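Ferric iron-binding periplasmic protein (PDB 6J2S) binds ferric iron, or gallium in its place, in the periplasm and probably hands it to an ABC transporter for uptake. Local coordinates at residues V55-E60 against S226-L231; R101-A106 against L191-Y196. All coordinates share one frame; numbering follows the deposited sequence.

Interaction 1: V55-E60 against S226-L231; sequences VLYTEE and SGAAVL. With GA (gallium (III) ion), chain D.
Ser226 meets Thr58 through its hydroxyl, OG lying roughly anti to the backbone N (chi1 155°) and directed at the Thr58 carbonyl. The resulting bond, 2.5 Å from Ser226 OG to Thr58 O, arrives slightly tilted from the carbonyl plane, and the same oxygen takes a weak second bond from Gly227 N. A water joins Ser226 OG to the phenol of Tyr57, lying 2.6 Å from Tyr57 OH. The Tyr57 ring reaches along the sheet toward that water, its CG anti to the backbone N at -178°, and turns an edge to the neighbouring strand: Gly227 O lies in the ring plane, 3.4 Å from Tyr57 CD1. Ala228 CB sits obliquely to the same ring, on the face of the sheet that Tyr57 shares with Val55.

The backbones beneath are antiparallel, and Leu56 and Ala229 form a hydrogen-bonded pair, with 2.9 Å from Leu56 N to Ala229 O. Thr58 N continues the ladder to Gly227 O at 2.9 Å. On the other face, Leu56 CB approaches Leu231 CD2, while Leu40 and Ile44 of helix 37-47 pack on Leu56. Strand 3-8 pairs with the other edge of strand 55-57, placing the contact within the sheet of one lobe of a periplasmic binding protein.

Beyond the strand, Thr58 OG1 bonds to Glu60 O at 2.6 Å, bracing the turn. Glu59 leads away from strand 226-230 on an extended chain, and its OE2 binds gallium at 2.1 Å, while OE1 accepts a bond from a metal-bound water. Arg101 donates to Glu59 OE2 and forms a salt bridge with Glu60 OE1; Glu60 OE2 is bonded to the Thr224 hydroxyl. Backbone and hydroxyl bonds thus fix the strand end, and the carboxylate just past it reaches the metal, where nearby cations would tend to stabilise its negative charge.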
# COMPACT_ATOMS: atom_id res chain seq x y z
N VAL A 55 -13.41 -12.31 3.26
CA VAL A 55 -12.25 -11.55 3.68
C VAL A 55 -11.94 -10.53 2.58
O VAL A 55 -12.10 -10.80 1.39
CB VAL A 55 -11.04 -12.48 3.98
CG1 VAL A 55 -9.77 -11.68 4.19
CG2 VAL A 55 -11.35 -13.40 5.18
N LEU A 56 -11.55 -9.32 2.99
CA LEU A 56 -11.06 -8.30 2.09
C LEU A 56 -9.63 -8.01 2.47
O LEU A 56 -9.32 -7.82 3.65
CB LEU A 56 -11.90 -7.02 2.18
CG LEU A 56 -11.32 -5.78 1.48
CD1 LEU A 56 -11.41 -5.89 -0.06
CD2 LEU A 56 -12.02 -4.53 1.97
N TYR A 57 -8.76 -7.95 1.46
CA TYR A 57 -7.33 -7.78 1.61
C TYR A 57 -6.94 -6.63 0.69
O TYR A 57 -7.23 -6.69 -0.51
CB TYR A 57 -6.64 -9.08 1.20
CG TYR A 57 -5.15 -9.18 1.32
CD1 TYR A 57 -4.43 -8.43 2.24
CD2 TYR A 57 -4.46 -10.10 0.53
CE1 TYR A 57 -3.03 -8.57 2.35
CE2 TYR A 57 -3.09 -10.26 0.63
CZ TYR A 57 -2.38 -9.50 1.54
OH TYR A 57 -1.01 -9.68 1.60
N THR A 58 -6.36 -5.56 1.25
CA THR A 58 -6.12 -4.33 0.49
C THR A 58 -4.63 -3.98 0.50
O THR A 58 -3.89 -4.37 1.40
CB THR A 58 -6.89 -3.13 1.04
OG1 THR A 58 -6.43 -2.83 2.37
CG2 THR A 58 -8.40 -3.41 1.07
N GLU A 59 -4.21 -3.21 -0.51
CA GLU A 59 -2.84 -2.69 -0.48
C GLU A 59 -2.67 -1.56 0.53
O GLU A 59 -1.55 -1.31 1.00
CB GLU A 59 -2.44 -2.19 -1.86
CG GLU A 59 -2.13 -3.28 -2.84
CD GLU A 59 -1.52 -2.71 -4.09
OE1 GLU A 59 -2.18 -2.72 -5.15
OE2 GLU A 59 -0.38 -2.24 -4.01
N GLU A 60 -3.74 -0.81 0.82
CA GLU A 60 -3.66 0.39 1.63
C GLU A 60 -4.81 0.40 2.64
O GLU A 60 -5.80 -0.32 2.50
CB GLU A 60 -3.71 1.66 0.76
CG GLU A 60 -2.94 1.58 -0.56
CD GLU A 60 -1.41 1.64 -0.39
OE1 GLU A 60 -0.69 1.36 -1.38
OE2 GLU A 60 -0.94 1.94 0.73
N SER A 226 -0.81 -2.30 4.30
CA SER A 226 -1.76 -3.18 3.63
C SER A 226 -2.43 -4.02 4.71
O SER A 226 -1.75 -4.56 5.59
CB SER A 226 -1.02 -4.06 2.62
OG SER A 226 -1.71 -5.26 2.36
N GLY A 227 -3.77 -4.14 4.64
CA GLY A 227 -4.52 -4.72 5.73
C GLY A 227 -5.57 -5.71 5.27
O GLY A 227 -5.80 -5.88 4.07
N ALA A 228 -6.20 -6.36 6.25
CA ALA A 228 -7.23 -7.35 5.98
C ALA A 228 -8.37 -7.21 6.98
O ALA A 228 -8.20 -6.67 8.07
CB ALA A 228 -6.67 -8.78 6.03
N ALA A 229 -9.54 -7.72 6.58
CA ALA A 229 -10.72 -7.65 7.43
C ALA A 229 -11.67 -8.79 7.06
O ALA A 229 -11.71 -9.23 5.90
CB ALA A 229 -11.46 -6.32 7.29
N VAL A 230 -12.41 -9.23 8.05
CA VAL A 230 -13.52 -10.15 7.87
C VAL A 230 -14.80 -9.34 7.66
O VAL A 230 -15.03 -8.34 8.35
CB VAL A 230 -13.66 -11.08 9.10
CG1 VAL A 230 -14.89 -11.96 8.93
CG2 VAL A 230 -12.39 -11.92 9.31
N LEU A 231 -15.64 -9.79 6.73
CA LEU A 231 -16.92 -9.12 6.49
C LEU A 231 -17.99 -9.60 7.48
O LEU A 231 -18.12 -10.80 7.73
CB LEU A 231 -17.40 -9.38 5.06
CG LEU A 231 -16.79 -8.60 3.89
CD1 LEU A 231 -16.72 -7.11 4.21
CD2 LEU A 231 -15.41 -9.15 3.57
GA GA D . 0.87 -1.62 -5.54
O HOH W 1 -0.07 -7.49 2.59
O HOH W 2 -0.74 -1.36 -6.77

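Interaction 2: R101-A106 against L191-Y196; sequences RTRVLA and LINNYY. With GA (gallium (III) ion), chain D; PO4 (phosphate ion), chain C.
Strands 101-106 and 191-193 run antiparallel at 142°, their axes approaching to 4.8 Å, with Val104 and Ile192 as the hydrogen-bonded pair between the non-hydrogen-bonded pairs Arg103-Asn193 and Leu105-Leu191. Beyond Arg103-Asn193, Asn194 N still donates to Thr102 O, but Thr102 N is taken by the side-chain OD1 of Asn194, 3.1 Å away, the donor standing above the amide's carbonyl plane. Val104 CG2 packs on Ile192 CG1 at 3.8 Å, and Val104 CG1 rests against Asn194 CB.

Arg103 starts away from the partner strand but folds back through bends at chi2 and chi3, bringing NH1 to within 2.9 Å of Asn193 OD1. One guanidinium face lies over Ile192 O, and a water in its plane links NH2 to Leu191 O. With OD1 thus engaged, Asn193 ND2 bonds to Tyr195 OH at 3.2 Å, nearly in the amide plane, and to phosphate O2.

In this metal-binding member of the periplasmic solute-binding family, the chain just past strand 189-193, where it turns into a helix, supplies two adjacent tyrosines to the site. Tyr195 OH and Tyr196 OH each bind gallium at 1.9 Å; phosphate O3, a water, His11 and Glu59 complete the six ligands. Tyr195 CE2 lies over one face of the Tyr196 ring, toward its rim. Arg101 meets Tyr195 from the other strand, its guanidinium plane turned 46° from the ring, with CE1 over the guanidinium centre and 3.3 Å from Arg101 CZ. Arg101 NE forms a salt bridge with Glu262.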
# COMPACT_ATOMS: atom_id res chain seq x y z
N ARG A 101 4.41 -1.15 3.34
CA ARG A 101 5.25 -0.75 2.22
C ARG A 101 5.66 0.69 2.46
O ARG A 101 5.16 1.36 3.37
CB ARG A 101 4.51 -0.90 0.88
CG ARG A 101 3.15 -0.18 0.82
CD ARG A 101 1.97 -1.07 1.27
NE ARG A 101 1.79 -2.24 0.41
CZ ARG A 101 1.31 -2.20 -0.83
NH1 ARG A 101 0.95 -1.05 -1.39
NH2 ARG A 101 1.21 -3.32 -1.52
N THR A 102 6.59 1.18 1.65
CA THR A 102 7.09 2.53 1.88
C THR A 102 7.25 3.26 0.56
O THR A 102 7.50 2.66 -0.49
CB THR A 102 8.42 2.53 2.68
OG1 THR A 102 8.82 3.88 2.98
CG2 THR A 102 9.52 1.87 1.88
N ARG A 103 7.06 4.58 0.62
CA ARG A 103 7.28 5.42 -0.54
C ARG A 103 8.77 5.55 -0.81
O ARG A 103 9.57 5.60 0.12
CB ARG A 103 6.66 6.80 -0.31
CG ARG A 103 5.16 6.70 -0.04
CD ARG A 103 4.49 6.16 -1.28
NE ARG A 103 4.52 7.15 -2.36
CZ ARG A 103 4.00 6.95 -3.57
NH1 ARG A 103 3.42 5.79 -3.87
NH2 ARG A 103 4.05 7.94 -4.47
N VAL A 104 9.13 5.58 -2.09
CA VAL A 104 10.52 5.74 -2.51
C VAL A 104 10.58 6.61 -3.76
O VAL A 104 9.57 6.89 -4.42
CB VAL A 104 11.20 4.38 -2.81
CG1 VAL A 104 11.23 3.48 -1.60
CG2 VAL A 104 10.48 3.68 -3.97
N LEU A 105 11.79 7.05 -4.07
CA LEU A 105 12.06 7.78 -5.30
C LEU A 105 12.95 6.88 -6.15
O LEU A 105 14.15 6.75 -5.88
CB LEU A 105 12.72 9.11 -4.98
CG LEU A 105 13.14 9.91 -6.20
CD1 LEU A 105 11.90 10.41 -6.93
CD2 LEU A 105 14.04 11.06 -5.73
N ALA A 106 12.38 6.21 -7.13
CA ALA A 106 13.22 5.42 -8.02
C ALA A 106 13.90 6.38 -8.99
O ALA A 106 13.30 7.37 -9.41
CB ALA A 106 12.39 4.37 -8.78
N LEU A 191 8.03 8.56 -8.40
CA LEU A 191 7.51 8.27 -7.07
C LEU A 191 6.69 6.99 -7.11
O LEU A 191 5.63 6.95 -7.75
CB LEU A 191 6.63 9.43 -6.60
CG LEU A 191 7.25 10.82 -6.50
CD1 LEU A 191 6.14 11.83 -6.19
CD2 LEU A 191 8.31 10.85 -5.41
N ILE A 192 7.15 5.96 -6.42
CA ILE A 192 6.46 4.68 -6.40
C ILE A 192 6.55 4.07 -5.01
O ILE A 192 7.02 4.72 -4.06
CB ILE A 192 7.06 3.72 -7.45
CG1 ILE A 192 8.56 3.54 -7.22
CG2 ILE A 192 6.76 4.21 -8.89
CD1 ILE A 192 9.13 2.24 -7.83
N ASN A 193 6.07 2.84 -4.86
CA ASN A 193 6.34 2.07 -3.65
C ASN A 193 7.58 1.18 -3.84
O ASN A 193 7.99 0.87 -4.96
CB ASN A 193 5.13 1.21 -3.29
CG ASN A 193 3.86 2.02 -3.13
OD1 ASN A 193 3.89 3.18 -2.71
ND2 ASN A 193 2.71 1.41 -3.45
N ASN A 194 8.17 0.78 -2.71
CA ASN A 194 9.48 0.13 -2.76
C ASN A 194 9.44 -1.24 -3.41
O ASN A 194 10.41 -1.64 -4.06
CB ASN A 194 10.04 0.00 -1.35
CG ASN A 194 9.25 -0.98 -0.49
OD1 ASN A 194 8.05 -0.77 -0.20
ND2 ASN A 194 9.90 -2.09 -0.13
N TYR A 195 8.35 -2.00 -3.23
CA TYR A 195 8.37 -3.40 -3.62
C TYR A 195 8.42 -3.58 -5.14
O TYR A 195 8.80 -4.66 -5.61
CB TYR A 195 7.16 -4.14 -3.02
CG TYR A 195 5.83 -3.49 -3.32
CD1 TYR A 195 5.25 -2.58 -2.43
CD2 TYR A 195 5.14 -3.78 -4.50
CE1 TYR A 195 4.02 -1.98 -2.71
CE2 TYR A 195 3.91 -3.19 -4.80
CZ TYR A 195 3.36 -2.29 -3.90
OH TYR A 195 2.16 -1.70 -4.19
N TYR A 196 8.06 -2.56 -5.92
CA TYR A 196 8.09 -2.71 -7.37
C TYR A 196 9.50 -2.87 -7.89
O TYR A 196 9.72 -3.57 -8.89
CB TYR A 196 7.44 -1.52 -8.04
CG TYR A 196 5.96 -1.43 -7.81
CD1 TYR A 196 5.46 -0.61 -6.81
CD2 TYR A 196 5.06 -2.16 -8.58
CE1 TYR A 196 4.11 -0.52 -6.56
CE2 TYR A 196 3.70 -2.08 -8.35
CZ TYR A 196 3.23 -1.25 -7.34
OH TYR A 196 1.89 -1.14 -7.11
GA GA D . 0.87 -1.62 -5.54
P PO4 C . -0.62 1.24 -4.99
O1 PO4 C . -1.63 1.03 -3.88
O2 PO4 C . 0.04 2.56 -4.79
O3 PO4 C . 0.41 0.15 -4.98
O4 PO4 C . -1.33 1.20 -6.34
O HOH W 3 3.17 7.98 -7.48
O HOH W 2 -0.74 -1.36 -6.77

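How the interactions relate
From the N terminus, 55-60 comes first of the four segments and carries Glu59 to the metal. Strand 96-107 follows, and interaction 2 closes a loop of 84 intervening residues when 191-196 returns to pair with it. Only later does strand 223-230 arrive to close the longer loop of interaction 1, which encloses the shorter one entirely. Strands 96-107 and 223-230 are neighbours, so a single sheet system carries both contacts, whose centres stand 20 Å apart. They converge on gallium: Glu59 OE2 and Tyr195 OH lie side by side as ligands of the same ion, the Glu60-Arg101 salt bridge joins the two contacts directly, and one metal-bound water belongs to both.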